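Local coordinates for glycosyl transferase (Staphylococcus aureus, PDB 5U02), which belongs to the glycosyl transferases and consists here of a helical linker region followed by two C-terminal beta-rich domains of the E-set clan, at residues A[59-70]-A[85-96]; A[133-142]-A[153-161]. All coordinates share one frame; numbering follows the deposited sequence.

Contact 1 (59-70 with 85-96) lies in the helical N-terminal region, about 35 Å from the centre of the chain, whereas contact 2 (133-142 with 153-161) sits only about 6 Å from it, in the first C-terminal domain. They share no secondary-structure element, follow one another in sequence, and come no nearer than about 12 Å at their nearest atoms. Each is partly buried. Contact 1 is built mainly from side chains wedged between helices, with lysine and arginine reaching back to main-chain carbonyls at its margin. Contact 2 rests on the backbone ladder of a beta hairpin, flanked by an apolar face, a hydroxyl-carboxylate chain and an aromatic end.

Contact 1. Residues A[59-70]-A[85-96]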
loop_
_atom_site.group_PDB
_atom_site.type_symbol
_atom_site.label_atom_id
_atom_site.label_comp_id
_atom_site.label_asym_id
_atom_site.label_seq_id
_atom_site.Cartn_x
_atom_site.Cartn_y
_atom_site.Cartn_z
ATOM N N ILE A 59 22.402 32.698 23.736
ATOM C CA ILE A 59 21.440 32.148 24.680
ATOM C C ILE A 59 21.424 32.919 25.995
ATOM O O ILE A 59 20.414 32.892 26.705
ATOM C CB ILE A 59 21.724 30.646 24.888
ATOM C CG1 ILE A 59 20.591 29.971 25.667
ATOM C CG2 ILE A 59 23.072 30.434 25.567
ATOM C CD1 ILE A 59 19.289 29.882 24.907
ATOM N N ASN A 60 22.505 33.630 26.337
ATOM C CA ASN A 60 22.487 34.436 27.556
ATOM C C ASN A 60 21.448 35.546 27.450
ATOM O O ASN A 60 20.600 35.707 28.336
ATOM C CB ASN A 60 23.860 35.054 27.848
ATOM C CG ASN A 60 24.990 34.276 27.328
ATOM O OD1 ASN A 60 25.529 34.621 26.338
ATOM N ND2 ASN A 60 25.369 33.241 27.997
ATOM N N ALA A 61 21.514 36.333 26.370
ATOM C CA ALA A 61 20.589 37.449 26.190
ATOM C C ALA A 61 19.159 36.965 26.008
ATOM O O ALA A 61 18.227 37.541 26.581
ATOM C CB ALA A 61 21.015 38.287 24.993
ATOM N N LEU A 62 18.964 35.938 25.178
ATOM C CA LEU A 62 17.661 35.288 25.086
ATOM C C LEU A 62 17.190 34.828 26.460
ATOM O O LEU A 62 16.013 34.973 26.805
ATOM C CB LEU A 62 17.741 34.108 24.117
ATOM C CG LEU A 62 16.433 33.496 23.616
ATOM C CD1 LEU A 62 15.777 34.409 22.599
ATOM C CD2 LEU A 62 16.683 32.121 23.018
ATOM N N GLY A 63 18.109 34.292 27.266
ATOM C CA GLY A 63 17.742 33.840 28.598
ATOM C C GLY A 63 17.220 34.959 29.477
ATOM O O GLY A 63 16.144 34.850 30.068
ATOM N N ASP A 64 17.980 36.056 29.577
ATOM C CA ASP A 64 17.539 37.190 30.386
ATOM C C ASP A 64 16.253 37.796 29.837
ATOM O O ASP A 64 15.407 38.260 30.609
ATOM C CB ASP A 64 18.643 38.247 30.457
ATOM C CG ASP A 64 18.494 39.173 31.656
ATOM O OD1 ASP A 64 19.471 39.878 31.987
ATOM O OD2 ASP A 64 17.409 39.189 32.274
ATOM N N PHE A 65 16.087 37.795 28.513
ATOM C CA PHE A 65 14.845 38.276 27.919
ATOM C C PHE A 65 13.687 37.335 28.233
ATOM O O PHE A 65 12.631 37.771 28.707
ATOM C CB PHE A 65 15.036 38.459 26.409
ATOM C CG PHE A 65 13.765 38.373 25.605
ATOM C CD1 PHE A 65 13.644 37.443 24.586
ATOM C CD2 PHE A 65 12.700 39.227 25.852
ATOM C CE1 PHE A 65 12.488 37.359 23.834
ATOM C CE2 PHE A 65 11.536 39.142 25.106
ATOM C CZ PHE A 65 11.433 38.207 24.095
ATOM N N ILE A 66 13.866 36.034 27.988
ATOM C CA ILE A 66 12.817 35.071 28.307
ATOM C C ILE A 66 12.622 34.937 29.817
ATOM O O ILE A 66 11.553 34.512 30.269
ATOM C CB ILE A 66 13.130 33.716 27.637
ATOM C CG1 ILE A 66 13.196 33.880 26.117
ATOM C CG2 ILE A 66 12.076 32.665 27.967
ATOM C CD1 ILE A 66 11.885 34.290 25.486
ATOM N N GLN A 67 13.621 35.314 30.620
ATOM C CA GLN A 67 13.420 35.347 32.067
ATOM C C GLN A 67 12.380 36.387 32.464
ATOM O O GLN A 67 11.732 36.250 33.508
ATOM C CB GLN A 67 14.743 35.628 32.783
ATOM C CG GLN A 67 15.484 34.382 33.240
ATOM C CD GLN A 67 16.969 34.622 33.436
ATOM O OE1 GLN A 67 17.418 35.764 33.539
ATOM N NE2 GLN A 67 17.739 33.541 33.489
ATOM N N ALA A 68 12.203 37.427 31.645
ATOM C CA ALA A 68 11.298 38.516 31.992
ATOM C C ALA A 68 9.833 38.150 31.803
ATOM O O ALA A 68 8.971 38.752 32.452
ATOM C CB ALA A 68 11.625 39.757 31.164
ATOM N N VAL A 69 9.526 37.194 30.933
ATOM C CA VAL A 69 8.137 36.809 30.697
ATOM C C VAL A 69 7.762 35.711 31.686
ATOM O O VAL A 69 8.552 34.784 31.914
ATOM C CB VAL A 69 7.908 36.368 29.242
ATOM C CG1 VAL A 69 7.839 37.581 28.334
ATOM C CG2 VAL A 69 9.010 35.442 28.780
ATOM N N PRO A 70 6.584 35.782 32.299
ATOM C CA PRO A 70 6.239 34.819 33.349
ATOM C C PRO A 70 6.081 33.411 32.801
ATOM O O PRO A 70 5.722 33.206 31.639
ATOM C CB PRO A 70 4.907 35.349 33.894
ATOM C CG PRO A 70 4.834 36.774 33.442
ATOM C CD PRO A 70 5.544 36.810 32.127
ATOM N N LEU A 85 11.254 28.075 25.206
ATOM C CA LEU A 85 11.128 29.017 26.314
ATOM C C LEU A 85 11.769 28.461 27.577
ATOM O O LEU A 85 12.408 29.199 28.335
ATOM C CB LEU A 85 9.655 29.351 26.580
ATOM C CG LEU A 85 8.846 30.064 25.499
ATOM C CD1 LEU A 85 7.374 30.150 25.896
ATOM C CD2 LEU A 85 9.422 31.445 25.260
ATOM N N HIS A 86 11.620 27.156 27.811
ATOM C CA HIS A 86 12.156 26.545 29.022
ATOM C C HIS A 86 13.682 26.530 29.004
ATOM O O HIS A 86 14.327 26.977 29.960
ATOM C CB HIS A 86 11.579 25.134 29.174
ATOM C CG HIS A 86 12.401 24.218 30.026
ATOM N ND1 HIS A 86 13.479 23.514 29.536
ATOM C CD2 HIS A 86 12.296 23.883 31.333
ATOM C CE1 HIS A 86 14.006 22.787 30.506
ATOM N NE2 HIS A 86 13.307 22.994 31.607
ATOM N N TYR A 87 14.280 26.036 27.918
ATOM C CA TYR A 87 15.735 26.048 27.811
ATOM C C TYR A 87 16.300 27.449 27.616
ATOM O O TYR A 87 17.511 27.635 27.779
ATOM C CB TYR A 87 16.199 25.143 26.669
ATOM C CG TYR A 87 15.839 23.688 26.863
ATOM C CD1 TYR A 87 16.322 22.970 27.949
ATOM C CD2 TYR A 87 15.027 23.030 25.952
ATOM C CE1 TYR A 87 15.992 21.639 28.126
ATOM C CE2 TYR A 87 14.694 21.706 26.120
ATOM C CZ TYR A 87 15.179 21.016 27.206
ATOM O OH TYR A 87 14.840 19.697 27.361
ATOM N N ALA A 88 15.465 28.432 27.268
ATOM C CA ALA A 88 15.934 29.813 27.228
ATOM C C ALA A 88 16.207 30.332 28.633
ATOM O O ALA A 88 17.314 30.797 28.926
ATOM C CB ALA A 88 14.913 30.701 26.517
ATOM N N ARG A 89 15.207 30.258 29.518
ATOM C CA ARG A 89 15.412 30.661 30.907
ATOM C C ARG A 89 16.561 29.886 31.536
ATOM O O ARG A 89 17.326 30.436 32.336
ATOM C CB ARG A 89 14.133 30.456 31.717
ATOM C CG ARG A 89 12.956 31.305 31.281
ATOM C CD ARG A 89 11.776 31.107 32.218
ATOM N NE ARG A 89 10.561 31.730 31.707
ATOM C CZ ARG A 89 9.705 31.130 30.886
ATOM N NH1 ARG A 89 8.622 31.771 30.465
ATOM N NH2 ARG A 89 9.934 29.888 30.481
ATOM N N ALA A 90 16.697 28.610 31.184
ATOM C CA ALA A 90 17.783 27.785 31.693
ATOM C C ALA A 90 19.098 28.023 30.964
ATOM O O ALA A 90 20.112 27.435 31.357
ATOM C CB ALA A 90 17.402 26.305 31.604
ATOM N N LYS A 91 19.100 28.868 29.935
ATOM C CA LYS A 91 20.281 29.166 29.121
ATOM C C LYS A 91 21.048 27.890 28.785
ATOM O O LYS A 91 22.256 27.766 28.991
ATOM C CB LYS A 91 21.168 30.201 29.805
ATOM C CG LYS A 91 20.372 31.317 30.456
ATOM C CD LYS A 91 21.266 32.452 30.909
ATOM C CE LYS A 91 20.450 33.708 31.177
ATOM N NZ LYS A 91 21.201 34.954 30.860
ATOM N N ASP A 92 20.297 26.938 28.249
ATOM C CA ASP A 92 20.759 25.588 27.948
ATOM C C ASP A 92 20.699 25.416 26.435
ATOM O O ASP A 92 19.645 25.088 25.884
ATOM C CB ASP A 92 19.878 24.572 28.670
ATOM C CG ASP A 92 20.394 23.158 28.562
ATOM O OD1 ASP A 92 21.253 22.882 27.698
ATOM O OD2 ASP A 92 19.923 22.316 29.351
ATOM N N ILE A 93 21.831 25.633 25.762
ATOM C CA ILE A 93 21.839 25.626 24.302
ATOM C C ILE A 93 22.261 24.286 23.715
ATOM O O ILE A 93 22.062 24.062 22.510
ATOM C CB ILE A 93 22.721 26.759 23.738
ATOM C CG1 ILE A 93 22.209 27.163 22.358
ATOM C CG2 ILE A 93 24.177 26.321 23.671
ATOM C CD1 ILE A 93 22.980 28.249 21.734
ATOM N N ASP A 94 22.829 23.383 24.517
ATOM C CA ASP A 94 22.949 22.000 24.063
ATOM C C ASP A 94 21.571 21.395 23.845
ATOM O O ASP A 94 21.345 20.669 22.871
ATOM C CB ASP A 94 23.747 21.162 25.067
ATOM C CG ASP A 94 23.770 19.677 24.705
ATOM O OD1 ASP A 94 22.861 18.936 25.143
ATOM O OD2 ASP A 94 24.697 19.266 23.975
ATOM N N ASN A 95 20.631 21.700 24.741
ATOM C CA ASN A 95 19.256 21.241 24.598
ATOM C C ASN A 95 18.436 22.156 23.700
ATOM O O ASN A 95 17.534 21.679 23.006
ATOM C CB ASN A 95 18.591 21.131 25.971
ATOM C CG ASN A 95 19.117 19.965 26.785
ATOM O OD1 ASN A 95 19.662 20.141 27.874
ATOM N ND2 ASN A 95 18.933 18.760 26.266
ATOM N N TYR A 96 18.714 23.463 23.709
ATOM C CA TYR A 96 17.993 24.372 22.823
ATOM C C TYR A 96 18.201 23.988 21.365
ATOM O O TYR A 96 17.243 23.908 20.588
ATOM C CB TYR A 96 18.433 25.817 23.059
ATOM C CG TYR A 96 17.546 26.852 22.392
ATOM C CD1 TYR A 96 17.660 27.130 21.034
ATOM C CD2 TYR A 96 16.599 27.555 23.124
ATOM C CE1 TYR A 96 16.850 28.067 20.427
ATOM C CE2 TYR A 96 15.790 28.500 22.528
ATOM C CZ TYR A 96 15.921 28.755 21.180
ATOM O OH TYR A 96 15.111 29.698 20.584
#
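The CA atoms of Gly63 and Arg89 are the nearest across the contact, where helix 59-68 passes helix 85-89 with axes 8.1 Å apart at a signed crossing angle of -109°. The absence of a side chain on Gly63 matters here, because its CA rests 3.1 Å from Ala88 O. Ile59 and Ile66 flank this point and carry most of the apolar packing. CG1 of Ile66 sits 3.6 Å from Ala88 CB, and its CD1 meets Leu85 CD2 where the two side chains cross at about a right angle. Ile59, with CG1 anti to the backbone N (chi1 -170°), lays that carbon 3.6 Å from Lys91 CA and sends CD1 toward Tyr96, whose CE2 also meets Leu62 CD2 at 3.8 Å.

Across the contact, the long cationic side chains end on carbonyls. Lys91 stretches past Gly63 to place NZ 2.7 Å from Asn60 O, which also accepts the helical bond from Asp64 N. Arg89 runs extended from CG to NE; Ile66 CG2 covers one guanidinium face 4.0 Å above its plane, and Val69 O takes a weak 3.3 Å bond from Arg89 NH1 at the edge. Arg89 NH2 forms a salt bridge with Asp74 OD2. Lys91, at positive phi, closes helix 82-89 in a Schellman motif, and Asp92 OD1 accepts from Asn95 N to N-cap helix 93-105; this helix-to-helix corner packs against helix 56-68 within the TarS linker domain.

Contact 2. Residues A[133-142]-A[153-161]; sequences DIAKPKVKMT and TELTLNEFM
Lys140 and Thr156 face each other as an antiparallel hydrogen-bonded pair: Lys140 N reaches Thr156 O at 2.8 Å, and the return bond from Thr156 N to Lys140 O, 2.7 Å long, is nearly straight (176°). Val139 with Leu157 and Met141 with Leu155 are the adjoining non-hydrogen-bonded pairs. Toward the start of strand 138-146, Asn158 N gives Lys138 O only a weak bond.

Apolar packing gathers on the face bearing Val139, Met141, Leu155 and Leu157. The side chains of Val139 and Leu157 lie side by side, pointing the same way, with Val139 CG2 3.6 Å from Leu157 CD2, while Leu155 CD2 lies 3.7 Å from Met141 CB, those two side chains crossing at a slant. Leu155 and Leu157 also touch Leu217 of strand 212-221, so this hairpin face turns inward, consistent with the immunoglobulin-like sandwich of E-set domains.

Side-chain hydroxyls add a second set of links between the strands. Thr142 OG1, held between its backbone N and carbonyl carbon (chi1 39°), donates to Glu154 OE1 at 2.7 Å, on the anti side of the carboxylate. Thr156 OG1 lies 2.7 Å from the same Thr142 OG1. The other oxygen, Glu154 OE2, hydrogen-bonds Tyr206 OH of the second subunit, so the contact reaches the subunit interface here.

Aromatic and water-mediated contacts cover the non-strand end. Pro137 CB makes a CH-pi contact over one face of the Phe160 ring, 3.8 Å from its centroid and 21° off the normal; Tyr167 meets that ring edge-to-face. A water donates to Ala135 O and accepts from Met161 N, while Met161 CE reaches Ala135 CB at 3.9 Å.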
loop_
_atom_site.group_PDB
_atom_site.type_symbol
_atom_site.label_atom_id
_atom_site.label_comp_id
_atom_site.label_asym_id
_atom_site.label_seq_id
_atom_site.Cartn_x
_atom_site.Cartn_y
_atom_site.Cartn_z
ATOM N N ASP A 133 1.824 20.336 18.957
ATOM C CA ASP A 133 1.129 20.231 17.678
ATOM C C ASP A 133 2.096 19.824 16.566
ATOM O O ASP A 133 3.310 20.025 16.654
ATOM C CB ASP A 133 0.459 21.562 17.321
ATOM C CG ASP A 133 -0.895 21.739 17.992
ATOM O OD1 ASP A 133 -1.374 20.788 18.641
ATOM O OD2 ASP A 133 -1.484 22.835 17.865
ATOM N N ILE A 134 1.541 19.243 15.504
ATOM C CA ILE A 134 2.317 18.818 14.345
ATOM C C ILE A 134 2.003 19.767 13.196
ATOM O O ILE A 134 0.873 19.800 12.692
ATOM C CB ILE A 134 2.025 17.365 13.954
ATOM C CG1 ILE A 134 2.144 16.453 15.172
ATOM C CG2 ILE A 134 2.980 16.919 12.856
ATOM C CD1 ILE A 134 2.297 14.985 14.809
ATOM N N ALA A 135 3.008 20.536 12.777
ATOM C CA ALA A 135 2.870 21.485 11.685
ATOM C C ALA A 135 2.914 20.764 10.339
ATOM O O ALA A 135 3.299 19.599 10.240
ATOM C CB ALA A 135 3.960 22.554 11.765
ATOM N N LYS A 136 2.503 21.477 9.296
ATOM C CA LYS A 136 2.466 20.896 7.968
ATOM C C LYS A 136 3.882 20.627 7.466
ATOM O O LYS A 136 4.785 21.450 7.660
ATOM C CB LYS A 136 1.732 21.826 7.005
ATOM C CG LYS A 136 0.743 21.127 6.097
ATOM C CD LYS A 136 -0.274 22.098 5.535
ATOM C CE LYS A 136 0.090 22.531 4.126
ATOM N NZ LYS A 136 -1.035 23.251 3.465
ATOM N N PRO A 137 4.132 19.477 6.841
ATOM C CA PRO A 137 5.470 19.207 6.308
ATOM C C PRO A 137 5.779 20.079 5.106
ATOM O O PRO A 137 4.902 20.416 4.311
ATOM C CB PRO A 137 5.410 17.731 5.895
ATOM C CG PRO A 137 3.964 17.464 5.680
ATOM C CD PRO A 137 3.251 18.297 6.716
ATOM N N LYS A 138 7.048 20.431 4.976
ATOM C CA LYS A 138 7.543 21.060 3.759
ATOM C C LYS A 138 7.869 19.986 2.734
ATOM O O LYS A 138 8.497 18.973 3.059
ATOM C CB LYS A 138 8.790 21.904 4.051
ATOM C CG LYS A 138 8.554 23.066 4.998
ATOM C CD LYS A 138 7.819 24.202 4.303
ATOM C CE LYS A 138 7.870 25.479 5.130
ATOM N NZ LYS A 138 7.281 26.647 4.407
ATOM N N VAL A 139 7.430 20.195 1.494
ATOM C CA VAL A 139 7.600 19.213 0.431
ATOM C C VAL A 139 8.358 19.858 -0.717
ATOM O O VAL A 139 8.039 20.980 -1.124
ATOM C CB VAL A 139 6.249 18.662 -0.055
ATOM C CG1 VAL A 139 6.466 17.682 -1.203
ATOM C CG2 VAL A 139 5.514 17.988 1.083
ATOM N N LYS A 140 9.356 19.148 -1.239
ATOM C CA LYS A 140 10.057 19.567 -2.443
ATOM C C LYS A 140 9.955 18.451 -3.474
ATOM O O LYS A 140 10.205 17.283 -3.156
ATOM C CB LYS A 140 11.523 19.919 -2.148
ATOM C CG LYS A 140 12.296 20.347 -3.388
ATOM C CD LYS A 140 13.806 20.331 -3.206
ATOM C CE LYS A 140 14.481 21.042 -4.378
ATOM N NZ LYS A 140 15.906 21.393 -4.125
ATOM N N MET A 141 9.554 18.804 -4.694
ATOM C CA MET A 141 9.464 17.835 -5.785
ATOM C C MET A 141 10.863 17.661 -6.358
ATOM O O MET A 141 11.327 18.480 -7.155
ATOM C CB MET A 141 8.465 18.304 -6.836
ATOM C CG MET A 141 8.186 17.291 -7.952
ATOM S SD MET A 141 7.032 17.935 -9.190
ATOM C CE MET A 141 7.980 19.293 -9.861
ATOM N N THR A 142 11.553 16.599 -5.936
ATOM C CA THR A 142 12.949 16.405 -6.304
ATOM C C THR A 142 13.138 15.625 -7.603
ATOM O O THR A 142 14.260 15.587 -8.118
ATOM C CB THR A 142 13.709 15.709 -5.165
ATOM O OG1 THR A 142 12.877 14.713 -4.560
ATOM C CG2 THR A 142 14.137 16.721 -4.105
ATOM N N THR A 153 7.377 10.563 -10.149
ATOM C CA THR A 153 7.679 11.780 -9.416
ATOM C C THR A 153 8.165 11.428 -8.019
ATOM O O THR A 153 7.663 10.494 -7.385
ATOM C CB THR A 153 6.463 12.728 -9.349
ATOM O OG1 THR A 153 6.869 13.981 -8.791
ATOM C CG2 THR A 153 5.358 12.151 -8.499
ATOM N N GLU A 154 9.162 12.176 -7.558
ATOM C CA GLU A 154 9.741 12.002 -6.236
ATOM C C GLU A 154 9.467 13.254 -5.419
ATOM O O GLU A 154 9.776 14.366 -5.859
ATOM C CB GLU A 154 11.246 11.739 -6.334
ATOM C CG GLU A 154 11.932 11.466 -5.013
ATOM C CD GLU A 154 13.434 11.377 -5.163
ATOM O OE1 GLU A 154 14.075 12.437 -5.336
ATOM O OE2 GLU A 154 13.970 10.245 -5.126
ATOM N N LEU A 155 8.869 13.077 -4.246
ATOM C CA LEU A 155 8.591 14.172 -3.327
ATOM C C LEU A 155 9.418 13.969 -2.070
ATOM O O LEU A 155 9.373 12.896 -1.460
ATOM C CB LEU A 155 7.102 14.240 -2.982
ATOM C CG LEU A 155 6.189 14.424 -4.197
ATOM C CD1 LEU A 155 4.741 14.511 -3.759
ATOM C CD2 LEU A 155 6.595 15.660 -4.980
ATOM N N THR A 156 10.180 14.991 -1.691
ATOM C CA THR A 156 11.065 14.925 -0.537
ATOM C C THR A 156 10.510 15.813 0.570
ATOM O O THR A 156 10.322 17.018 0.374
ATOM C CB THR A 156 12.485 15.350 -0.908
ATOM O OG1 THR A 156 13.004 14.445 -1.889
ATOM C CG2 THR A 156 13.387 15.324 0.315
ATOM N N LEU A 157 10.242 15.214 1.727
ATOM C CA LEU A 157 9.861 15.970 2.918
ATOM C C LEU A 157 11.132 16.526 3.543
ATOM O O LEU A 157 11.863 15.811 4.230
ATOM C CB LEU A 157 9.107 15.087 3.905
ATOM C CG LEU A 157 7.955 14.235 3.382
ATOM C CD1 LEU A 157 7.199 13.617 4.551
ATOM C CD2 LEU A 157 7.035 15.063 2.522
ATOM N N ASN A 158 11.409 17.808 3.297
ATOM C CA ASN A 158 12.628 18.406 3.835
ATOM C C ASN A 158 12.520 18.637 5.336
ATOM O O ASN A 158 13.497 18.451 6.070
ATOM C CB ASN A 158 12.944 19.716 3.110
ATOM C CG ASN A 158 13.708 19.497 1.816
ATOM O OD1 ASN A 158 14.137 18.382 1.517
ATOM N ND2 ASN A 158 13.902 20.567 1.054
ATOM N N GLU A 159 11.346 19.043 5.813
ATOM C CA GLU A 159 11.149 19.286 7.234
ATOM C C GLU A 159 9.814 18.708 7.670
ATOM O O GLU A 159 8.789 18.931 7.021
ATOM C CB GLU A 159 11.217 20.780 7.563
ATOM C CG GLU A 159 12.639 21.300 7.671
ATOM C CD GLU A 159 12.705 22.740 8.140
ATOM O OE1 GLU A 159 11.701 23.231 8.698
ATOM O OE2 GLU A 159 13.764 23.377 7.958
ATOM N N PHE A 160 9.845 17.961 8.770
ATOM C CA PHE A 160 8.665 17.317 9.328
ATOM C C PHE A 160 9.005 16.920 10.754
ATOM O O PHE A 160 10.050 16.306 10.996
ATOM C CB PHE A 160 8.257 16.090 8.503
ATOM C CG PHE A 160 6.819 15.692 8.676
ATOM C CD1 PHE A 160 5.906 16.561 9.252
ATOM C CD2 PHE A 160 6.384 14.436 8.282
ATOM C CE1 PHE A 160 4.584 16.192 9.419
ATOM C CE2 PHE A 160 5.064 14.060 8.445
ATOM C CZ PHE A 160 4.161 14.941 9.016
ATOM N N MET A 161 8.139 17.280 11.696
ATOM C CA MET A 161 8.435 17.066 13.104
ATOM C C MET A 161 8.229 15.630 13.548
ATOM O O MET A 161 8.163 15.377 14.757
ATOM C CB MET A 161 7.596 18.007 13.969
ATOM C CG MET A 161 8.220 19.376 14.111
ATOM S SD MET A 161 7.190 20.498 15.060
ATOM C CE MET A 161 5.606 20.109 14.358
HETATM O O HOH W 1 6.340 19.638 10.963
#